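Local structure of probable sugar kinase (Clostridium perfringens, 3KZH) at residues P7-F12 and V55-N60; G13-D18 and T59-I64; A49-R54 and G256-A261; E132-A137 and K155-K160. The protein probably acts as a sugar kinase of the pfkB (ribokinase-like) family and holds beta-D-glucopyranose in a pocket. All blocks are in the same frame, centred on the assembly; numbering follows the deposited sequence.

Overall arrangement
Interactions 1 and 2 share strand 59-62 and follow it along the central sheet: interaction 1 is regular parallel pairing with strand 9-12, held by backbone bonds, whereas in interaction 2 the chains diverge after a last backbone bond and serine hydroxyls bridge them. Interaction 3 packs helix 44-54, which precedes that strand, against helix 255-268 at the glucose pocket; it is the deepest, its centre about 7 Å from that of the chain, and touches through alanine, asparagine, serine and selenomethionine. Interaction 4 lies about 20 Å from the chain centre, on the other side of the sheet, where a buried phenylalanine stack adjoins a polar margin with bound waters. F134 and I133 connect it to interactions 1 and 2.

Interaction 1: residues P7-F12 and V55-N60; sequences PYLLVF and VGVNTN
A parallel strand pair of the central sheet of the ribokinase-like fold brings L9 and L10 beside T59 and N60. The chain reaches the second strand through helix 44-54, which ends in a Schellman motif at G56. Three backbone bonds fix the register: L9 N to N58 O (3.0 Å), N60 N to L9 O (2.8 Å) and V11 N to N60 O (2.8 Å). N60 thus uses both its N-H and its carbonyl, on two different residues of strand 9-12, as parallel pairing requires.

Next to the L9 N to N58 O bond, N58 extends the grip. Its CG stands anti to the backbone N (chi1 -177°), which carries ND2 to P7 O at 3.2 Å; P7 O lies close to the amide plane of N58, while ND2 sits 62° out of the carbonyl plane of P7, off its lone pairs.

N60 shares one sheet face with Y8 and L10, all pointing the same way. Its CB meets Y8 CD1 at 3.7 Å, with amide and ring planes 40° apart, and its OD1 lies 3.3 Å from L10 CD1. On the other face, V11 CG2 touches T59 CG2 (4.1 Å) and L9 CB touches V57 CG1 (4.2 Å), beneath helices 44-54 and 255-268.

The polar ends on the Y8 face turn to other partners, Y8 OH to I133 O and N60 ND2 to D87 OD2. Backbone bonds therefore set the alignment, while the two faces differ in chemistry: aliphatic under the helices, aromatic, aliphatic and amide together on the other.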
# COMPACT_ATOMS: atom_id res chain seq x y z
N PRO A 7 -11.69 12.80 28.28
CA PRO A 7 -10.23 12.94 28.30
C PRO A 7 -9.49 12.00 27.34
O PRO A 7 -9.92 10.86 27.10
CB PRO A 7 -9.88 12.65 29.77
CG PRO A 7 -11.03 11.87 30.28
CD PRO A 7 -12.18 12.59 29.65
N TYR A 8 -8.40 12.50 26.76
CA TYR A 8 -7.61 11.75 25.80
C TYR A 8 -6.12 11.80 26.08
O TYR A 8 -5.63 12.69 26.79
CB TYR A 8 -7.87 12.28 24.37
CG TYR A 8 -7.45 13.72 24.13
CD1 TYR A 8 -6.18 14.02 23.59
CD2 TYR A 8 -8.30 14.80 24.46
CE1 TYR A 8 -5.77 15.35 23.38
CE2 TYR A 8 -7.89 16.14 24.26
CZ TYR A 8 -6.63 16.39 23.72
OH TYR A 8 -6.22 17.68 23.55
N LEU A 9 -5.40 10.89 25.42
CA LEU A 9 -3.95 10.80 25.50
C LEU A 9 -3.42 11.16 24.12
O LEU A 9 -3.91 10.63 23.12
CB LEU A 9 -3.47 9.38 25.84
CG LEU A 9 -2.14 9.26 26.61
CD1 LEU A 9 -2.16 7.98 27.36
CD2 LEU A 9 -0.87 9.40 25.79
N LEU A 10 -2.40 12.00 24.10
CA LEU A 10 -1.79 12.41 22.86
C LEU A 10 -0.47 11.70 22.64
O LEU A 10 0.35 11.58 23.55
CB LEU A 10 -1.60 13.93 22.81
CG LEU A 10 -0.97 14.58 21.56
CD1 LEU A 10 -1.79 14.32 20.30
CD2 LEU A 10 -0.82 16.06 21.80
N VAL A 11 -0.31 11.18 21.43
CA VAL A 11 0.92 10.52 21.01
C VAL A 11 1.37 11.38 19.83
O VAL A 11 0.58 11.66 18.94
CB VAL A 11 0.68 9.03 20.57
CG1 VAL A 11 2.00 8.37 20.16
CG2 VAL A 11 0.04 8.22 21.69
N PHE A 12 2.61 11.85 19.89
CA PHE A 12 3.19 12.70 18.84
C PHE A 12 4.45 12.03 18.28
O PHE A 12 5.41 11.85 19.00
CB PHE A 12 3.50 14.09 19.44
CG PHE A 12 4.03 15.10 18.44
CD1 PHE A 12 3.14 15.88 17.67
CD2 PHE A 12 5.42 15.32 18.30
CE1 PHE A 12 3.62 16.88 16.76
CE2 PHE A 12 5.92 16.30 17.40
CZ PHE A 12 5.01 17.08 16.63
N VAL A 55 -6.67 -1.28 23.44
CA VAL A 55 -7.10 -1.59 24.80
C VAL A 55 -8.15 -0.61 25.33
O VAL A 55 -8.49 -0.63 26.52
CB VAL A 55 -5.90 -1.75 25.78
CG1 VAL A 55 -5.04 -2.93 25.35
CG2 VAL A 55 -5.08 -0.48 25.86
N GLY A 56 -8.64 0.25 24.44
CA GLY A 56 -9.69 1.19 24.78
C GLY A 56 -9.35 2.61 25.19
O GLY A 56 -10.25 3.34 25.59
N VAL A 57 -8.09 3.02 25.09
CA VAL A 57 -7.71 4.39 25.45
C VAL A 57 -8.14 5.32 24.32
O VAL A 57 -8.00 4.97 23.14
CB VAL A 57 -6.16 4.57 25.65
CG1 VAL A 57 -5.82 5.96 26.19
CG2 VAL A 57 -5.60 3.50 26.55
N ASN A 58 -8.73 6.45 24.69
CA ASN A 58 -9.17 7.49 23.76
C ASN A 58 -7.83 8.13 23.40
O ASN A 58 -7.18 8.77 24.23
CB ASN A 58 -10.11 8.47 24.47
CG ASN A 58 -10.68 9.53 23.55
OD1 ASN A 58 -10.81 9.34 22.34
ND2 ASN A 58 -11.05 10.67 24.14
N THR A 59 -7.38 7.79 22.20
CA THR A 59 -6.08 8.18 21.70
C THR A 59 -6.10 9.20 20.58
O THR A 59 -6.83 9.06 19.61
CB THR A 59 -5.31 6.91 21.20
OG1 THR A 59 -5.41 5.87 22.19
CG2 THR A 59 -3.82 7.20 20.92
N ASN A 60 -5.26 10.21 20.73
CA ASN A 60 -5.09 11.22 19.70
C ASN A 60 -3.66 11.00 19.21
O ASN A 60 -2.69 11.12 19.96
CB ASN A 60 -5.28 12.64 20.26
CG ASN A 60 -5.29 13.71 19.17
OD1 ASN A 60 -4.41 13.73 18.31
ND2 ASN A 60 -6.27 14.61 19.22

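Interaction 2: residues G13-D18 and T59-I64; sequences GASVVD and TNFMSI
Where the core sheet gives way to the smaller four-stranded sheet, a lid over the sugar site in ribokinase-like relatives, G13 and S15 are tied to M62 and S63. One backbone bond is left from the parallel pairing: G13 N to M62 O, 3.2 Å. Beyond it side chains bridge the diverging backbones.

S63 OG, set anti to the backbone N (chi1 -161°), donates to G13 O at 2.7 Å and lies in the plane of that carbonyl, with a C=O...O angle of 149°. The same oxygen accepts from S15 OG at 2.9 Å, giving a directed relay from S15 through S63 to the glycine carbonyl. Both buried hydroxyls thus have partners. The fully extended backbone of G13 (phi 168°), a conformation open mainly to glycine, places its carbonyl there.

The F61 ring turns its edge to the S15 end of the relay. S15 OG lies near the ring plane, 3.1 Å from CE2, and A14 O is likewise at the edge, 3.8 Å from CZ, so ring hydrogens face oxygen atoms.

R46 and A49 of helix 44-54 pack on F61, and R46 also touches S15. The side chain of selenomethionine M62 leaves on the side away from G13-D18 and packs on L10 and F12 of strand 9-12 and on I133 and F134 of helix 131-135, while V16 and V17 lead on into the four-stranded sheet.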
# COMPACT_ATOMS: atom_id res chain seq x y z
N GLY A 13 4.44 11.71 16.98
CA GLY A 13 5.59 11.08 16.35
C GLY A 13 5.37 10.51 14.95
O GLY A 13 4.28 10.62 14.39
N ALA A 14 6.39 9.83 14.44
CA ALA A 14 6.39 9.25 13.09
C ALA A 14 5.51 8.01 12.79
O ALA A 14 5.19 7.23 13.68
CB ALA A 14 7.82 8.97 12.67
N SER A 15 5.11 7.90 11.52
CA SER A 15 4.32 6.79 10.98
C SER A 15 5.08 6.34 9.74
O SER A 15 5.30 7.14 8.82
CB SER A 15 2.92 7.23 10.52
OG SER A 15 2.06 7.50 11.59
N VAL A 16 5.48 5.08 9.72
CA VAL A 16 6.22 4.53 8.59
C VAL A 16 5.49 3.32 8.01
O VAL A 16 4.95 2.50 8.75
CB VAL A 16 7.65 4.05 9.01
CG1 VAL A 16 8.48 3.65 7.77
CG2 VAL A 16 8.39 5.11 9.82
N VAL A 17 5.46 3.23 6.68
CA VAL A 17 4.88 2.07 6.00
C VAL A 17 6.08 1.26 5.47
O VAL A 17 6.86 1.78 4.68
CB VAL A 17 3.95 2.46 4.80
CG1 VAL A 17 3.46 1.20 4.07
CG2 VAL A 17 2.74 3.24 5.28
N ASP A 18 6.24 0.04 5.95
CA ASP A 18 7.33 -0.85 5.51
C ASP A 18 6.84 -1.77 4.38
O ASP A 18 5.78 -2.37 4.48
CB ASP A 18 7.83 -1.71 6.67
CG ASP A 18 8.65 -0.93 7.68
OD1 ASP A 18 9.47 -0.09 7.29
OD2 ASP A 18 8.48 -1.19 8.89
N THR A 59 -7.38 7.79 22.20
CA THR A 59 -6.08 8.18 21.70
C THR A 59 -6.10 9.20 20.58
O THR A 59 -6.83 9.06 19.61
CB THR A 59 -5.31 6.91 21.20
OG1 THR A 59 -5.41 5.87 22.19
CG2 THR A 59 -3.82 7.20 20.92
N ASN A 60 -5.26 10.21 20.73
CA ASN A 60 -5.09 11.22 19.70
C ASN A 60 -3.66 11.00 19.21
O ASN A 60 -2.69 11.12 19.96
CB ASN A 60 -5.28 12.64 20.26
CG ASN A 60 -5.29 13.71 19.17
OD1 ASN A 60 -4.41 13.73 18.31
ND2 ASN A 60 -6.27 14.61 19.22
N PHE A 61 -3.55 10.61 17.95
CA PHE A 61 -2.26 10.38 17.33
C PHE A 61 -1.95 11.45 16.29
O PHE A 61 -2.50 11.44 15.19
CB PHE A 61 -2.16 8.96 16.70
CG PHE A 61 -0.81 8.66 16.07
CD1 PHE A 61 0.39 9.10 16.67
CD2 PHE A 61 -0.74 7.94 14.87
CE1 PHE A 61 1.64 8.85 16.07
CE2 PHE A 61 0.50 7.68 14.27
CZ PHE A 61 1.70 8.14 14.86
N MSE A 62 -1.01 12.32 16.64
CA MSE A 62 -0.59 13.41 15.77
C MSE A 62 0.70 12.99 15.07
O MSE A 62 1.74 12.84 15.70
CB MSE A 62 -0.39 14.69 16.58
CG MSE A 62 -0.27 15.98 15.76
SE MSE A 62 0.02 17.50 16.91
CE MSE A 62 -1.70 17.51 17.71
N SER A 63 0.61 12.80 13.76
CA SER A 63 1.75 12.35 12.99
C SER A 63 2.01 13.23 11.79
O SER A 63 1.53 14.37 11.72
CB SER A 63 1.53 10.90 12.56
OG SER A 63 2.74 10.26 12.18
N ILE A 64 2.84 12.71 10.88
CA ILE A 64 3.21 13.36 9.64
C ILE A 64 2.89 12.40 8.48
O ILE A 64 3.55 11.37 8.32
CB ILE A 64 4.72 13.72 9.62
CG1 ILE A 64 5.04 14.77 10.70
CG2 ILE A 64 5.13 14.18 8.24
CD1 ILE A 64 6.52 14.99 10.95

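Interaction 3: residues A49-R54 and G256-A261; sequences AENMAR and GDSFVA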
# COMPACT_ATOMS: atom_id res chain seq x y z
N ALA A 49 0.36 4.18 19.76
CA ALA A 49 -1.00 4.65 19.52
C ALA A 49 -1.97 3.52 19.16
O ALA A 49 -3.10 3.51 19.65
CB ALA A 49 -1.01 5.69 18.44
N GLU A 50 -1.50 2.54 18.37
CA GLU A 50 -2.32 1.38 17.99
C GLU A 50 -2.63 0.52 19.21
O GLU A 50 -3.80 0.25 19.48
CB GLU A 50 -1.68 0.51 16.87
CG GLU A 50 -2.72 -0.45 16.24
CD GLU A 50 -2.20 -1.53 15.30
OE1 GLU A 50 -1.21 -1.32 14.57
OE2 GLU A 50 -2.83 -2.61 15.26
N ASN A 51 -1.58 0.17 19.97
CA ASN A 51 -1.70 -0.65 21.20
C ASN A 51 -2.65 -0.02 22.24
O ASN A 51 -3.38 -0.73 22.92
CB ASN A 51 -0.32 -0.86 21.85
CG ASN A 51 0.60 -1.76 21.06
OD1 ASN A 51 1.60 -1.32 20.49
ND2 ASN A 51 0.30 -3.05 21.08
N MSE A 52 -2.64 1.32 22.29
CA MSE A 52 -3.47 2.14 23.19
C MSE A 52 -4.95 2.10 22.81
O MSE A 52 -5.82 1.86 23.65
CB MSE A 52 -2.99 3.60 23.19
CG MSE A 52 -1.98 3.95 24.26
SE MSE A 52 -1.54 5.82 24.36
CE MSE A 52 0.05 5.66 25.50
N ALA A 53 -5.22 2.32 21.52
CA ALA A 53 -6.57 2.31 20.97
C ALA A 53 -7.16 0.90 21.06
O ALA A 53 -8.36 0.73 21.31
CB ALA A 53 -6.54 2.79 19.53
N ARG A 54 -6.29 -0.10 20.92
CA ARG A 54 -6.67 -1.52 21.01
C ARG A 54 -7.19 -1.92 22.39
O ARG A 54 -8.05 -2.78 22.49
CB ARG A 54 -5.50 -2.43 20.60
CG ARG A 54 -5.45 -2.70 19.10
CD ARG A 54 -4.24 -3.52 18.69
NE ARG A 54 -4.31 -3.94 17.29
CZ ARG A 54 -4.88 -5.06 16.86
NH1 ARG A 54 -5.43 -5.91 17.72
NH2 ARG A 54 -4.94 -5.33 15.57
N GLY A 256 8.44 -2.94 23.91
CA GLY A 256 8.54 -1.74 24.72
C GLY A 256 7.51 -0.70 24.32
O GLY A 256 7.14 0.16 25.13
N ASP A 257 7.04 -0.79 23.07
CA ASP A 257 6.02 0.11 22.52
C ASP A 257 4.69 -0.17 23.23
O ASP A 257 3.97 0.75 23.62
CB ASP A 257 5.80 -0.14 21.01
CG ASP A 257 7.05 0.09 20.16
OD1 ASP A 257 8.04 0.70 20.63
OD2 ASP A 257 7.02 -0.35 19.00
N SER A 258 4.39 -1.46 23.37
CA SER A 258 3.21 -1.96 24.04
C SER A 258 3.24 -1.66 25.52
O SER A 258 2.18 -1.47 26.13
CB SER A 258 3.09 -3.46 23.85
OG SER A 258 2.84 -3.77 22.51
N PHE A 259 4.45 -1.61 26.11
CA PHE A 259 4.61 -1.29 27.53
C PHE A 259 4.23 0.16 27.78
O PHE A 259 3.55 0.43 28.76
CB PHE A 259 6.04 -1.54 28.06
CG PHE A 259 6.17 -1.41 29.57
CD1 PHE A 259 5.85 -2.48 30.41
CD2 PHE A 259 6.51 -0.18 30.16
CE1 PHE A 259 5.86 -2.34 31.82
CE2 PHE A 259 6.53 -0.01 31.57
CZ PHE A 259 6.20 -1.10 32.40
N VAL A 260 4.66 1.06 26.89
CA VAL A 260 4.37 2.50 26.98
C VAL A 260 2.86 2.74 26.89
O VAL A 260 2.29 3.56 27.62
CB VAL A 260 5.13 3.34 25.89
CG1 VAL A 260 4.74 4.82 25.93
CG2 VAL A 260 6.63 3.24 26.10
N ALA A 261 2.23 1.94 26.03
CA ALA A 261 0.79 1.99 25.83
C ALA A 261 0.02 1.57 27.08
O ALA A 261 -1.01 2.17 27.41
CB ALA A 261 0.41 1.14 24.66
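A261 is the point where helix 255-268 presses on helix 44-54: its CB lies 3.5 Å from N51 CB and 3.7 Å from the CG of selenomethionine M52. This is helix-helix packing of the ribokinase-like fold. The short axes approach to 8.2 Å with a signed crossing angle of -48°, and the CA atoms of M52 and A261 are only 5.0 Å apart, which alanine's small side chain permits.

From CG onward M52 runs extended, which carries CE alongside the other helix to 3.7 Å from V260 O. About a turn earlier on helix 255-268, S258 OG lies 3.3 Å from N51 CG.

In the second shell, S258 OG is hydrogen-bonded to T287 OG1 of helix 273-288, and M283 of that helix packs on both N51 and A261. D257 OD2 takes a hydrogen bond from N47 ND2, which joins the first turn of helix 255-268 to helix 44-54. G256, the residue before D257, touches the bound beta-D-glucopyranose, and the V260 side chain comes within about 6 Å of the sugar, so the packing lies beside the pocket.

R54 is anchored through NH1 to the carbonyls of P296 and M298, while E50 OE1 has a second salt bridge, to R46. R54 NE meets E50 OE2 at 2.8 Å in a salt bridge, on the anti side of the oxygen and 22° out of the carboxylate plane.

Interaction 4: residues E132-A137 and K155-K160; sequences EIFENA and KNFKDK
E135, at the end of helix 131-135, comes within 5.0 Å (CA to CA) of K160, in the turn that follows helix 147-157, the crossover of the beta-alpha-beta unit joining strand 139-143 to its parallel neighbour 162-166. E135 O and K160 O approach to 3.1 Å; as two acceptors they cannot bond, and a water lies between K160 O and A137 O.

Inside, F134 and F157 form an offset stack, centroids 5.0 Å apart and planes at 14°. The offset puts F134 CB over the middle of the F157 ring, 3.8 Å from its centroid, a CH-pi contact. N156 CB lies against the opposite face, nearer the rim. E135 CG meets the ring edge, 3.7 Å from F157 CD1, with the carboxylate turned almost perpendicular to the ring (84°). I127 of helix 124-129 packs on both phenylalanines.

Outside, the aliphatic part of K160 runs alongside E135, K160 CG 4.1 Å from E135 CG. E135 OE2 forms a salt bridge with R131 and accepts from a water at 2.7 Å. N156 O takes two donors: that water and, at 2.7 Å from above the carbonyl plane, K160 NZ, brought there by folds at the second and third torsions (chi3 -85°).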
# COMPACT_ATOMS: atom_id res chain seq x y z
N GLU A 132 -3.75 23.71 21.38
CA GLU A 132 -4.90 23.32 22.20
C GLU A 132 -5.01 21.80 22.36
O GLU A 132 -5.56 21.32 23.35
CB GLU A 132 -6.16 23.89 21.57
CG GLU A 132 -7.26 24.20 22.54
CD GLU A 132 -8.44 24.85 21.85
OE1 GLU A 132 -8.40 26.08 21.64
OE2 GLU A 132 -9.39 24.11 21.51
N ILE A 133 -4.46 21.05 21.40
CA ILE A 133 -4.48 19.59 21.47
C ILE A 133 -3.47 19.14 22.53
O ILE A 133 -3.76 18.24 23.32
CB ILE A 133 -4.19 18.93 20.09
CG1 ILE A 133 -5.13 19.49 19.00
CG2 ILE A 133 -4.31 17.39 20.18
CD1 ILE A 133 -6.65 19.26 19.23
N PHE A 134 -2.32 19.82 22.57
CA PHE A 134 -1.25 19.55 23.53
C PHE A 134 -1.66 19.96 24.95
O PHE A 134 -1.61 19.14 25.86
CB PHE A 134 0.03 20.29 23.16
CG PHE A 134 0.70 19.79 21.93
CD1 PHE A 134 1.58 18.69 22.00
CD2 PHE A 134 0.52 20.43 20.70
CE1 PHE A 134 2.29 18.24 20.85
CE2 PHE A 134 1.21 20.00 19.54
CZ PHE A 134 2.10 18.91 19.61
N GLU A 135 -2.15 21.20 25.08
CA GLU A 135 -2.58 21.76 26.37
C GLU A 135 -3.71 21.02 27.10
O GLU A 135 -3.70 20.95 28.33
CB GLU A 135 -2.94 23.25 26.21
CG GLU A 135 -1.76 24.12 25.80
CD GLU A 135 -2.12 25.57 25.52
OE1 GLU A 135 -3.22 25.83 25.00
OE2 GLU A 135 -1.27 26.45 25.81
N ASN A 136 -4.65 20.46 26.34
CA ASN A 136 -5.77 19.72 26.93
C ASN A 136 -5.55 18.21 26.99
O ASN A 136 -6.46 17.46 27.39
CB ASN A 136 -7.08 20.06 26.21
CG ASN A 136 -7.46 21.52 26.32
OD1 ASN A 136 -7.35 22.28 25.35
ND2 ASN A 136 -7.87 21.94 27.51
N ALA A 137 -4.36 17.75 26.61
CA ALA A 137 -4.00 16.34 26.66
C ALA A 137 -3.58 16.00 28.08
O ALA A 137 -2.80 16.75 28.68
CB ALA A 137 -2.87 16.04 25.70
N LYS A 155 9.38 23.16 26.68
CA LYS A 155 9.42 24.58 27.08
C LYS A 155 8.01 25.21 27.06
O LYS A 155 7.60 25.84 28.04
CB LYS A 155 10.35 25.33 26.11
CG LYS A 155 10.53 26.83 26.29
CD LYS A 155 11.50 27.34 25.22
CE LYS A 155 11.70 28.85 25.25
NZ LYS A 155 12.57 29.28 24.12
N ASN A 156 7.27 24.91 26.00
CA ASN A 156 5.92 25.43 25.80
C ASN A 156 4.76 24.71 26.48
O ASN A 156 3.72 25.34 26.69
CB ASN A 156 5.62 25.54 24.31
CG ASN A 156 6.30 26.72 23.66
OD1 ASN A 156 7.42 26.62 23.16
ND2 ASN A 156 5.61 27.86 23.65
N PHE A 157 4.89 23.41 26.78
CA PHE A 157 3.77 22.64 27.35
C PHE A 157 3.97 21.78 28.61
O PHE A 157 3.00 21.14 29.05
CB PHE A 157 3.11 21.75 26.28
CG PHE A 157 2.80 22.45 24.98
CD1 PHE A 157 1.69 23.31 24.88
CD2 PHE A 157 3.62 22.27 23.86
CE1 PHE A 157 1.40 23.99 23.66
CE2 PHE A 157 3.36 22.94 22.65
CZ PHE A 157 2.25 23.80 22.54
N LYS A 158 5.16 21.77 29.22
CA LYS A 158 5.43 20.94 30.41
C LYS A 158 4.50 21.07 31.63
O LYS A 158 4.31 20.10 32.37
CB LYS A 158 6.89 21.08 30.87
CG LYS A 158 7.27 22.44 31.45
CD LYS A 158 8.52 22.33 32.30
CE LYS A 158 8.90 23.65 32.95
NZ LYS A 158 9.25 24.69 31.95
N ASP A 159 3.91 22.25 31.83
CA ASP A 159 3.01 22.48 32.95
C ASP A 159 1.54 22.36 32.55
O ASP A 159 0.65 22.40 33.41
CB ASP A 159 3.26 23.87 33.57
CG ASP A 159 4.69 24.05 34.04
OD1 ASP A 159 5.10 23.37 35.00
OD2 ASP A 159 5.40 24.88 33.43
N LYS A 160 1.31 22.19 31.25
CA LYS A 160 -0.03 22.06 30.66
C LYS A 160 -0.41 20.59 30.39
O LYS A 160 -1.59 20.23 30.44
CB LYS A 160 -0.12 22.89 29.38
CG LYS A 160 -0.19 24.42 29.59
CD LYS A 160 1.01 25.18 28.99
CE LYS A 160 2.21 25.23 29.96
NZ LYS A 160 3.50 25.71 29.39
O HOH W 1 1.33 26.97 25.50
O HOH W 2 -3.84 18.64 30.54